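Local coordinates for putative type VI secretion protein (Escherichia coli, PDB 3U66) that is of unknown molecular function but probably acts as an inner-membrane-attached component of the type VI secretion apparatus, of a family shared with type IVb systems, at residues Gln11-Gly16 against Lys44-Glu49; Leu18-Leu23 against Tyr65-Leu70; Arg38-Val43 against Gln94-Gly99. All blocks are in the same frame, centred on the assembly; numbering follows the deposited sequence.

Contact 1 of 3, residues Gln11-Gly16 against Lys44-Glu49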
loop_
_atom_site.group_PDB
_atom_site.type_symbol
_atom_site.label_atom_id
_atom_site.label_comp_id
_atom_site.label_asym_id
_atom_site.label_seq_id
_atom_site.Cartn_x
_atom_site.Cartn_y
_atom_site.Cartn_z
ATOM N N GLN A 11 -7.666 -12.833 -2.833
ATOM C CA GLN A 11 -8.695 -13.018 -3.862
ATOM C C GLN A 11 -9.476 -11.706 -4.094
ATOM O O GLN A 11 -9.812 -11.395 -5.239
ATOM C CB GLN A 11 -9.699 -14.071 -3.366
ATOM C CG GLN A 11 -9.710 -15.413 -4.069
ATOM C CD GLN A 11 -10.888 -16.277 -3.618
ATOM O OE1 GLN A 11 -11.857 -15.821 -2.975
ATOM N NE2 GLN A 11 -10.841 -17.558 -3.967
ATOM N N ILE A 12 -9.818 -10.983 -2.992
ATOM C CA ILE A 12 -10.565 -9.715 -2.995
ATOM C C ILE A 12 -9.720 -8.581 -3.617
ATOM O O ILE A 12 -10.254 -7.764 -4.372
ATOM C CB ILE A 12 -11.016 -9.294 -1.551
ATOM C CG1 ILE A 12 -11.518 -10.438 -0.643
ATOM C CG2 ILE A 12 -11.971 -8.121 -1.559
ATOM C CD1 ILE A 12 -12.859 -11.109 -0.961
ATOM N N PHE A 13 -8.426 -8.500 -3.254
ATOM C CA PHE A 13 -7.548 -7.428 -3.704
ATOM C C PHE A 13 -6.797 -7.671 -5.003
ATOM O O PHE A 13 -6.266 -6.708 -5.552
ATOM C CB PHE A 13 -6.592 -6.994 -2.581
ATOM C CG PHE A 13 -7.228 -6.263 -1.420
ATOM C CD1 PHE A 13 -7.679 -4.954 -1.562
ATOM C CD2 PHE A 13 -7.338 -6.868 -0.172
ATOM C CE1 PHE A 13 -8.257 -4.278 -0.485
ATOM C CE2 PHE A 13 -7.925 -6.197 0.902
ATOM C CZ PHE A 13 -8.386 -4.908 0.737
ATOM N N TYR A 14 -6.759 -8.930 -5.510
ATOM C CA TYR A 14 -6.064 -9.281 -6.764
ATOM C C TYR A 14 -6.408 -8.376 -7.964
ATOM O O TYR A 14 -5.472 -7.842 -8.557
ATOM C CB TYR A 14 -6.208 -10.775 -7.131
ATOM C CG TYR A 14 -5.161 -11.689 -6.543
ATOM C CD1 TYR A 14 -3.802 -11.414 -6.674
ATOM C CD2 TYR A 14 -5.518 -12.902 -5.952
ATOM C CE1 TYR A 14 -2.833 -12.260 -6.148
ATOM C CE2 TYR A 14 -4.560 -13.759 -5.418
ATOM C CZ TYR A 14 -3.218 -13.434 -5.520
ATOM O OH TYR A 14 -2.268 -14.276 -5.009
ATOM N N PRO A 15 -7.691 -8.126 -8.330
ATOM C CA PRO A 15 -7.954 -7.222 -9.468
ATOM C C PRO A 15 -7.324 -5.830 -9.299
ATOM O O PRO A 15 -6.716 -5.306 -10.237
ATOM C CB PRO A 15 -9.488 -7.155 -9.519
ATOM C CG PRO A 15 -9.956 -8.365 -8.832
ATOM C CD PRO A 15 -8.962 -8.599 -7.735
ATOM N N GLY A 16 -7.447 -5.267 -8.092
ATOM C CA GLY A 16 -6.898 -3.966 -7.733
ATOM C C GLY A 16 -5.386 -3.964 -7.729
ATOM O O GLY A 16 -4.758 -3.048 -8.276
ATOM N N LYS A 44 -14.968 -0.113 -2.938
ATOM C CA LYS A 44 -16.310 -0.411 -2.429
ATOM C C LYS A 44 -16.627 -1.910 -2.524
ATOM O O LYS A 44 -17.230 -2.461 -1.605
ATOM C CB LYS A 44 -17.376 0.425 -3.157
ATOM C CG LYS A 44 -17.357 1.918 -2.820
ATOM C CD LYS A 44 -18.742 2.557 -2.929
ATOM C CE LYS A 44 -19.143 2.934 -4.333
ATOM N NZ LYS A 44 -20.601 3.216 -4.413
ATOM N N GLN A 45 -16.194 -2.561 -3.629
ATOM C CA GLN A 45 -16.358 -3.996 -3.894
ATOM C C GLN A 45 -15.576 -4.784 -2.856
ATOM O O GLN A 45 -16.090 -5.766 -2.311
ATOM C CB GLN A 45 -15.877 -4.338 -5.321
ATOM C CG GLN A 45 -15.727 -5.829 -5.635
ATOM C CD GLN A 45 -17.005 -6.468 -6.093
ATOM O OE1 GLN A 45 -17.497 -6.206 -7.192
ATOM N NE2 GLN A 45 -17.548 -7.354 -5.277
ATOM N N ALA A 46 -14.343 -4.326 -2.564
ATOM C CA ALA A 46 -13.468 -4.946 -1.573
ATOM C C ALA A 46 -14.056 -4.863 -0.164
ATOM O O ALA A 46 -14.004 -5.854 0.567
ATOM C CB ALA A 46 -12.078 -4.329 -1.621
ATOM N N ARG A 47 -14.659 -3.702 0.184
ATOM C CA ARG A 47 -15.309 -3.422 1.468
ATOM C C ARG A 47 -16.462 -4.407 1.747
ATOM O O ARG A 47 -16.491 -5.028 2.812
ATOM C CB ARG A 47 -15.818 -1.968 1.501
ATOM C CG ARG A 47 -15.968 -1.390 2.910
ATOM C CD ARG A 47 -17.214 -0.543 3.069
ATOM N NE ARG A 47 -17.139 0.728 2.342
ATOM C CZ ARG A 47 -17.825 1.008 1.235
ATOM N NH1 ARG A 47 -18.643 0.106 0.705
ATOM N NH2 ARG A 47 -17.699 2.191 0.653
ATOM N N GLU A 48 -17.387 -4.559 0.780
ATOM C CA GLU A 48 -18.547 -5.451 0.861
ATOM C C GLU A 48 -18.120 -6.916 0.931
ATOM O O GLU A 48 -18.703 -7.681 1.699
ATOM C CB GLU A 48 -19.490 -5.219 -0.331
ATOM N N GLU A 49 -17.091 -7.298 0.151
ATOM C CA GLU A 49 -16.557 -8.662 0.105
ATOM C C GLU A 49 -15.847 -9.081 1.400
ATOM O O GLU A 49 -16.100 -10.185 1.893
ATOM C CB GLU A 49 -15.662 -8.849 -1.122
ATOM C CG GLU A 49 -16.279 -9.746 -2.176
ATOM C CD GLU A 49 -15.687 -9.660 -3.570
ATOM O OE1 GLU A 49 -14.445 -9.705 -3.711
ATOM O OE2 GLU A 49 -16.484 -9.617 -4.532
HETATM O O HOH W 1 -13.007 -7.612 -4.698
#
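Ile-12 points CG2 anti to its backbone N (CG1 at chi1 -40°), which lays the methyl on the backbone of Ala-46. Its CG1 branch runs beside the N and carries CD1 to Glu-49. CG2 also brushes Glu-49, while CD1 lies along it. Ile-12 CG2 lies 3.5 Å from Ala-46 CA and 3.8 Å from Ala-46 CB. Ile-12 CD1 sits 3.6 Å from Glu-49 CB, so the aliphatic part of the glutamate takes part in the packing. The two side chains run alongside each other, each heading toward the other's helix. Glu-49 is extended beyond CG, and its OE1 comes within 3.5 Å of Ile-12 CD1. The segments belong to helices 7-24 and 32-52 and run antiparallel at 176°, with axes 9.7 Å apart. They are successive helices of the DotU-family helical bundle, and the small Ala-46 lets the backbones come close at Ile-12. A water bridges the two helices beside this contact. The water oxygen donates to Ile-12 O at 2.8 Å and to Glu-49 OE1 at 2.7 Å. Helix 7-24 is kinked where Pro-15 N and Gly-16 N lack bonds to the preceding turn; proline has no N-H to give. On the inner side, Phe-13 CE1 meets Ala-46 CB at 4.0 Å. Helix 57-76 covers this side: its Leu-64 touches both Phe-13 and Ala-46, and the ring of Phe-67 meets that of Phe-13.

Contact 2 of 3, residues Leu18-Leu23 against Tyr65-Leu70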
loop_
_atom_site.group_PDB
_atom_site.type_symbol
_atom_site.label_atom_id
_atom_site.label_comp_id
_atom_site.label_asym_id
_atom_site.label_seq_id
_atom_site.Cartn_x
_atom_site.Cartn_y
_atom_site.Cartn_z
ATOM N N LEU A 18 -3.440 -5.993 -9.423
ATOM C CA LEU A 18 -2.978 -6.105 -10.797
ATOM C C LEU A 18 -3.056 -4.741 -11.491
ATOM O O LEU A 18 -2.125 -4.380 -12.213
ATOM C CB LEU A 18 -3.745 -7.199 -11.554
ATOM C CG LEU A 18 -3.244 -7.575 -12.966
ATOM C CD1 LEU A 18 -1.828 -8.192 -12.939
ATOM C CD2 LEU A 18 -4.228 -8.518 -13.652
HETATM N N MSE A 19 -4.132 -3.963 -11.212
HETATM C CA MSE A 19 -4.349 -2.612 -11.737
HETATM C C MSE A 19 -3.237 -1.654 -11.304
HETATM O O MSE A 19 -2.726 -0.930 -12.155
HETATM C CB MSE A 19 -5.743 -2.092 -11.347
HETATM C CG MSE A 19 -6.075 -0.668 -11.847
HETATM SE SE MSE A 19 -7.527 0.255 -10.843
HETATM C CE MSE A 19 -7.092 -0.329 -9.048
ATOM N N VAL A 20 -2.842 -1.663 -10.006
ATOM C CA VAL A 20 -1.742 -0.811 -9.516
ATOM C C VAL A 20 -0.418 -1.217 -10.160
ATOM O O VAL A 20 0.345 -0.339 -10.567
ATOM C CB VAL A 20 -1.638 -0.541 -7.973
ATOM C CG1 VAL A 20 -2.948 -0.789 -7.234
ATOM C CG2 VAL A 20 -0.480 -1.286 -7.313
ATOM N N SER A 21 -0.187 -2.546 -10.311
ATOM C CA SER A 21 1.006 -3.110 -10.948
ATOM C C SER A 21 1.117 -2.639 -12.408
ATOM O O SER A 21 2.216 -2.309 -12.856
ATOM C CB SER A 21 0.992 -4.633 -10.878
ATOM O OG SER A 21 2.297 -5.158 -11.059
ATOM N N GLN A 22 -0.024 -2.560 -13.125
ATOM C CA GLN A 22 -0.066 -2.074 -14.505
ATOM C C GLN A 22 0.200 -0.571 -14.583
ATOM O O GLN A 22 0.937 -0.141 -15.469
ATOM C CB GLN A 22 -1.385 -2.447 -15.207
ATOM C CG GLN A 22 -1.485 -3.916 -15.624
ATOM C CD GLN A 22 -0.386 -4.344 -16.563
ATOM O OE1 GLN A 22 0.614 -4.947 -16.151
ATOM N NE2 GLN A 22 -0.549 -4.039 -17.840
ATOM N N LEU A 23 -0.361 0.212 -13.634
ATOM C CA LEU A 23 -0.156 1.662 -13.547
ATOM C C LEU A 23 1.312 1.989 -13.235
ATOM O O LEU A 23 1.844 2.975 -13.751
ATOM C CB LEU A 23 -1.081 2.302 -12.488
ATOM C CG LEU A 23 -2.578 2.388 -12.809
ATOM C CD1 LEU A 23 -3.365 2.801 -11.597
ATOM C CD2 LEU A 23 -2.853 3.402 -13.882
ATOM N N TYR A 65 -7.192 0.644 3.760
ATOM C CA TYR A 65 -6.372 1.838 3.945
ATOM C C TYR A 65 -5.072 1.687 3.157
ATOM O O TYR A 65 -4.753 2.554 2.341
ATOM C CB TYR A 65 -6.072 2.077 5.438
ATOM C CG TYR A 65 -5.390 3.399 5.715
ATOM C CD1 TYR A 65 -4.004 3.496 5.764
ATOM C CD2 TYR A 65 -6.136 4.553 5.950
ATOM C CE1 TYR A 65 -3.371 4.713 5.995
ATOM C CE2 TYR A 65 -5.514 5.774 6.192
ATOM C CZ TYR A 65 -4.132 5.852 6.204
ATOM O OH TYR A 65 -3.505 7.049 6.427
ATOM N N ALA A 66 -4.356 0.554 3.375
ATOM C CA ALA A 66 -3.099 0.219 2.702
ATOM C C ALA A 66 -3.298 0.207 1.203
ATOM O O ALA A 66 -2.464 0.758 0.492
ATOM C CB ALA A 66 -2.582 -1.129 3.179
ATOM N N PHE A 67 -4.428 -0.345 0.729
ATOM C CA PHE A 67 -4.750 -0.366 -0.701
ATOM C C PHE A 67 -4.988 1.027 -1.279
ATOM O O PHE A 67 -4.513 1.295 -2.388
ATOM C CB PHE A 67 -5.939 -1.286 -1.012
ATOM C CG PHE A 67 -6.188 -1.428 -2.489
ATOM C CD1 PHE A 67 -5.451 -2.326 -3.250
ATOM C CD2 PHE A 67 -7.150 -0.654 -3.125
ATOM C CE1 PHE A 67 -5.671 -2.443 -4.617
ATOM C CE2 PHE A 67 -7.366 -0.770 -4.496
ATOM C CZ PHE A 67 -6.623 -1.662 -5.230
ATOM N N CYS A 68 -5.759 1.890 -0.558
ATOM C CA CYS A 68 -6.047 3.267 -0.963
ATOM C C CYS A 68 -4.736 4.036 -1.080
ATOM O O CYS A 68 -4.483 4.656 -2.105
ATOM C CB CYS A 68 -7.006 3.941 0.014
ATOM S SG CYS A 68 -8.751 3.536 -0.254
ATOM N N ALA A 69 -3.878 3.924 -0.053
ATOM C CA ALA A 69 -2.550 4.535 0.026
ATOM C C ALA A 69 -1.629 4.027 -1.089
ATOM O O ALA A 69 -0.845 4.814 -1.628
ATOM C CB ALA A 69 -1.932 4.250 1.382
ATOM N N LEU A 70 -1.741 2.725 -1.444
ATOM C CA LEU A 70 -0.950 2.100 -2.507
ATOM C C LEU A 70 -1.364 2.657 -3.881
ATOM O O LEU A 70 -0.515 3.165 -4.626
ATOM C CB LEU A 70 -1.037 0.545 -2.433
ATOM C CG LEU A 70 -0.514 -0.310 -3.608
ATOM C CD1 LEU A 70 0.987 -0.133 -3.836
ATOM C CD2 LEU A 70 -0.858 -1.767 -3.407
#
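Helices 7-24 and 57-76 pack here in the interior of the helical bundle. Segments 18-23 and 65-70 run 21° apart in their N-to-C directions, and their short axes approach to 11.3 Å. Such a spacing is bridged by side chains, and all four that touch are buried and apolar. Val-20 points at the other helix and divides its two methyls between two partners. Val-20 CG2 rests on the branch point of Leu-70, 3.8 Å from CG, with both leucine methyls close by. The valine and leucine side chains lie roughly perpendicular. Val-20 CG1 approaches the Phe-67 ring obliquely, 4.1 Å from its CE1. Phe-67 sets its CG anti to the backbone N (chi1 -174°), which swings the ring out toward helix 7-24. Selenomethionine Met-19 is bent at its last torsion, chi3 39°. Its methyl CE comes to the ring edge, near the ring plane, 4.1 Å from Phe-67 CZ. Leu-134, from a loop, touches both Val-20 and Leu-70. Leu-42 of helix 32-52 lies against Met-19. This interlocking of aliphatic side chains and an aromatic ring between nearly parallel helices is typical of the hydrophobic core of an all-helical bundle, here that of the DotU-family cytoplasmic domain.

Contact 3 of 3, residues Arg38-Val43 against Gln94-Gly99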
loop_
_atom_site.group_PDB
_atom_site.type_symbol
_atom_site.label_atom_id
_atom_site.label_comp_id
_atom_site.label_asym_id
_atom_site.label_seq_id
_atom_site.Cartn_x
_atom_site.Cartn_y
_atom_site.Cartn_z
ATOM N N ARG A 38 -13.442 3.728 -11.447
ATOM C CA ARG A 38 -13.156 2.292 -11.402
ATOM C C ARG A 38 -12.455 1.972 -10.091
ATOM O O ARG A 38 -12.856 1.024 -9.420
ATOM C CB ARG A 38 -12.293 1.878 -12.599
ATOM C CG ARG A 38 -12.616 0.487 -13.140
ATOM C CD ARG A 38 -11.542 -0.542 -12.829
ATOM N NE ARG A 38 -10.336 -0.328 -13.632
ATOM C CZ ARG A 38 -9.419 -1.257 -13.883
ATOM N NH1 ARG A 38 -9.562 -2.490 -13.405
ATOM N NH2 ARG A 38 -8.353 -0.964 -14.613
ATOM N N ALA A 39 -11.478 2.817 -9.684
ATOM C CA ALA A 39 -10.745 2.710 -8.420
ATOM C C ALA A 39 -11.725 2.689 -7.249
ATOM O O ALA A 39 -11.663 1.771 -6.439
ATOM C CB ALA A 39 -9.783 3.878 -8.269
ATOM N N CYS A 40 -12.652 3.673 -7.196
ATOM C CA CYS A 40 -13.700 3.819 -6.185
ATOM C C CYS A 40 -14.556 2.554 -6.061
ATOM O O CYS A 40 -14.742 2.050 -4.948
ATOM C CB CYS A 40 -14.562 5.037 -6.494
ATOM S SG CYS A 40 -13.873 6.607 -5.914
ATOM N N GLN A 41 -15.050 2.032 -7.211
ATOM C CA GLN A 41 -15.890 0.832 -7.294
ATOM C C GLN A 41 -15.162 -0.408 -6.784
ATOM O O GLN A 41 -15.771 -1.252 -6.128
ATOM C CB GLN A 41 -16.424 0.598 -8.726
ATOM C CG GLN A 41 -17.302 1.719 -9.303
ATOM C CD GLN A 41 -18.308 2.306 -8.334
ATOM O OE1 GLN A 41 -19.225 1.631 -7.845
ATOM N NE2 GLN A 41 -18.155 3.590 -8.039
ATOM N N LEU A 42 -13.854 -0.488 -7.064
ATOM C CA LEU A 42 -12.983 -1.570 -6.626
ATOM C C LEU A 42 -12.817 -1.583 -5.088
ATOM O O LEU A 42 -12.905 -2.647 -4.460
ATOM C CB LEU A 42 -11.635 -1.442 -7.333
ATOM C CG LEU A 42 -11.204 -2.697 -8.084
ATOM C CD1 LEU A 42 -10.361 -2.320 -9.268
ATOM C CD2 LEU A 42 -10.372 -3.695 -7.148
ATOM N N VAL A 43 -12.623 -0.387 -4.490
ATOM C CA VAL A 43 -12.497 -0.187 -3.044
ATOM C C VAL A 43 -13.826 -0.572 -2.373
ATOM O O VAL A 43 -13.812 -1.307 -1.390
ATOM C CB VAL A 43 -12.052 1.264 -2.709
ATOM C CG1 VAL A 43 -12.069 1.534 -1.208
ATOM C CG2 VAL A 43 -10.671 1.567 -3.286
ATOM N N GLN A 94 -7.623 8.227 -0.200
ATOM C CA GLN A 94 -7.348 8.306 1.238
ATOM C C GLN A 94 -8.166 9.430 1.888
ATOM O O GLN A 94 -8.479 9.357 3.075
ATOM C CB GLN A 94 -5.840 8.489 1.502
ATOM C CG GLN A 94 -5.211 9.691 0.793
ATOM C CD GLN A 94 -3.713 9.618 0.766
ATOM O OE1 GLN A 94 -3.027 10.212 1.599
ATOM N NE2 GLN A 94 -3.172 8.893 -0.197
ATOM N N ALA A 95 -8.492 10.473 1.103
ATOM C CA ALA A 95 -9.280 11.618 1.553
ATOM C C ALA A 95 -10.756 11.323 1.379
ATOM O O ALA A 95 -11.547 11.674 2.254
ATOM C CB ALA A 95 -8.886 12.867 0.777
ATOM N N HIS A 96 -11.118 10.647 0.267
ATOM C CA HIS A 96 -12.488 10.283 -0.081
ATOM C C HIS A 96 -13.069 9.225 0.852
ATOM O O HIS A 96 -14.182 9.390 1.345
ATOM C CB HIS A 96 -12.580 9.851 -1.556
ATOM C CG HIS A 96 -13.952 9.412 -1.984
ATOM N ND1 HIS A 96 -15.011 10.306 -2.073
ATOM C CD2 HIS A 96 -14.394 8.180 -2.329
ATOM C CE1 HIS A 96 -16.056 9.584 -2.447
ATOM N NE2 HIS A 96 -15.731 8.301 -2.618
ATOM N N PHE A 97 -12.308 8.155 1.111
ATOM C CA PHE A 97 -12.727 7.038 1.956
ATOM C C PHE A 97 -12.298 7.115 3.425
ATOM O O PHE A 97 -12.977 6.513 4.266
ATOM C CB PHE A 97 -12.267 5.710 1.341
ATOM C CG PHE A 97 -13.016 5.281 0.106
ATOM C CD1 PHE A 97 -14.277 4.702 0.203
ATOM C CD2 PHE A 97 -12.440 5.402 -1.151
ATOM C CE1 PHE A 97 -14.960 4.279 -0.937
ATOM C CE2 PHE A 97 -13.124 4.976 -2.295
ATOM C CZ PHE A 97 -14.378 4.414 -2.178
ATOM N N PHE A 98 -11.191 7.829 3.745
ATOM C CA PHE A 98 -10.673 7.874 5.123
ATOM C C PHE A 98 -10.511 9.235 5.792
ATOM O O PHE A 98 -10.332 9.302 7.010
ATOM C CB PHE A 98 -9.411 6.994 5.288
ATOM C CG PHE A 98 -9.647 5.530 4.982
ATOM C CD1 PHE A 98 -10.222 4.687 5.928
ATOM C CD2 PHE A 98 -9.312 5.001 3.741
ATOM C CE1 PHE A 98 -10.450 3.336 5.641
ATOM C CE2 PHE A 98 -9.538 3.650 3.455
ATOM C CZ PHE A 98 -10.100 2.824 4.410
ATOM N N GLY A 99 -10.577 10.298 5.007
ATOM C CA GLY A 99 -10.462 11.654 5.525
ATOM C C GLY A 99 -9.062 12.056 5.942
ATOM O O GLY A 99 -8.893 12.742 6.953
#
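The axes of helix segments 38-43 and 94-98 cross at -35° and lie 11.8 Å apart at their closest, and the gap is filled mainly by the ring of Phe-97. This ring meets Val-43 head-on, the two side chains coming from opposite directions. Val-43 CG1 stands over the centre of one ring face, 3.7 Å from the centroid of the Phe-97 ring and 8° off the normal. This is a CH-pi contact. Val-43 CG1 is anti to its own backbone N (chi1 174°), and this rotation turns the methyl onto the ring. The imidazole of His-96 turns an edge to the opposite face, with CD2 3.4 Å above the Phe-97 plane and offset toward the rim. The phenyl ring is thus held between a valine methyl of one helix and an imidazole of its own. These contacts join the short helix 93-98 to helix 32-52 of the DotU-family bundle. Lys-44 and Arg-47, farther along helix 32-52, also touch Phe-97. Cys-40 meets both aromatic residues. Its SG is 3.9 Å from His-96 CD2 and 4.0 Å from Phe-97 CE2. Both sulfur-aromatic approaches are oblique. The backbone joins in as well: Cys-40 O comes within 3.7 Å of Phe-97 CZ. Leu-64 of helix 57-76 backs Val-43.

Overall arrangement
The three contacts tie four helices of one chain together. Contact 1 and contact 2 share helix 7-24, and their centres are about 12 Å apart. Gly-16 CA of contact 1 lies 3.4 Å from Phe-67 CZ of contact 2. Contact 1 and contact 3 share helix 32-52, with centres about 12 Å apart, and Leu-42 CD2 reaches Gly-16 N at 3.5 Å. Contacts 2 and 3 have centres about 11 Å apart and meet at several points, among them Phe-98 CE2 3.8 Å from Cys-68 SG and Met-19 CE 3.8 Å from Leu-42 CD1. Contact 2 is the most central, about 6 Å from the chain centre; the others lie 13 to 14 Å out, partly buried.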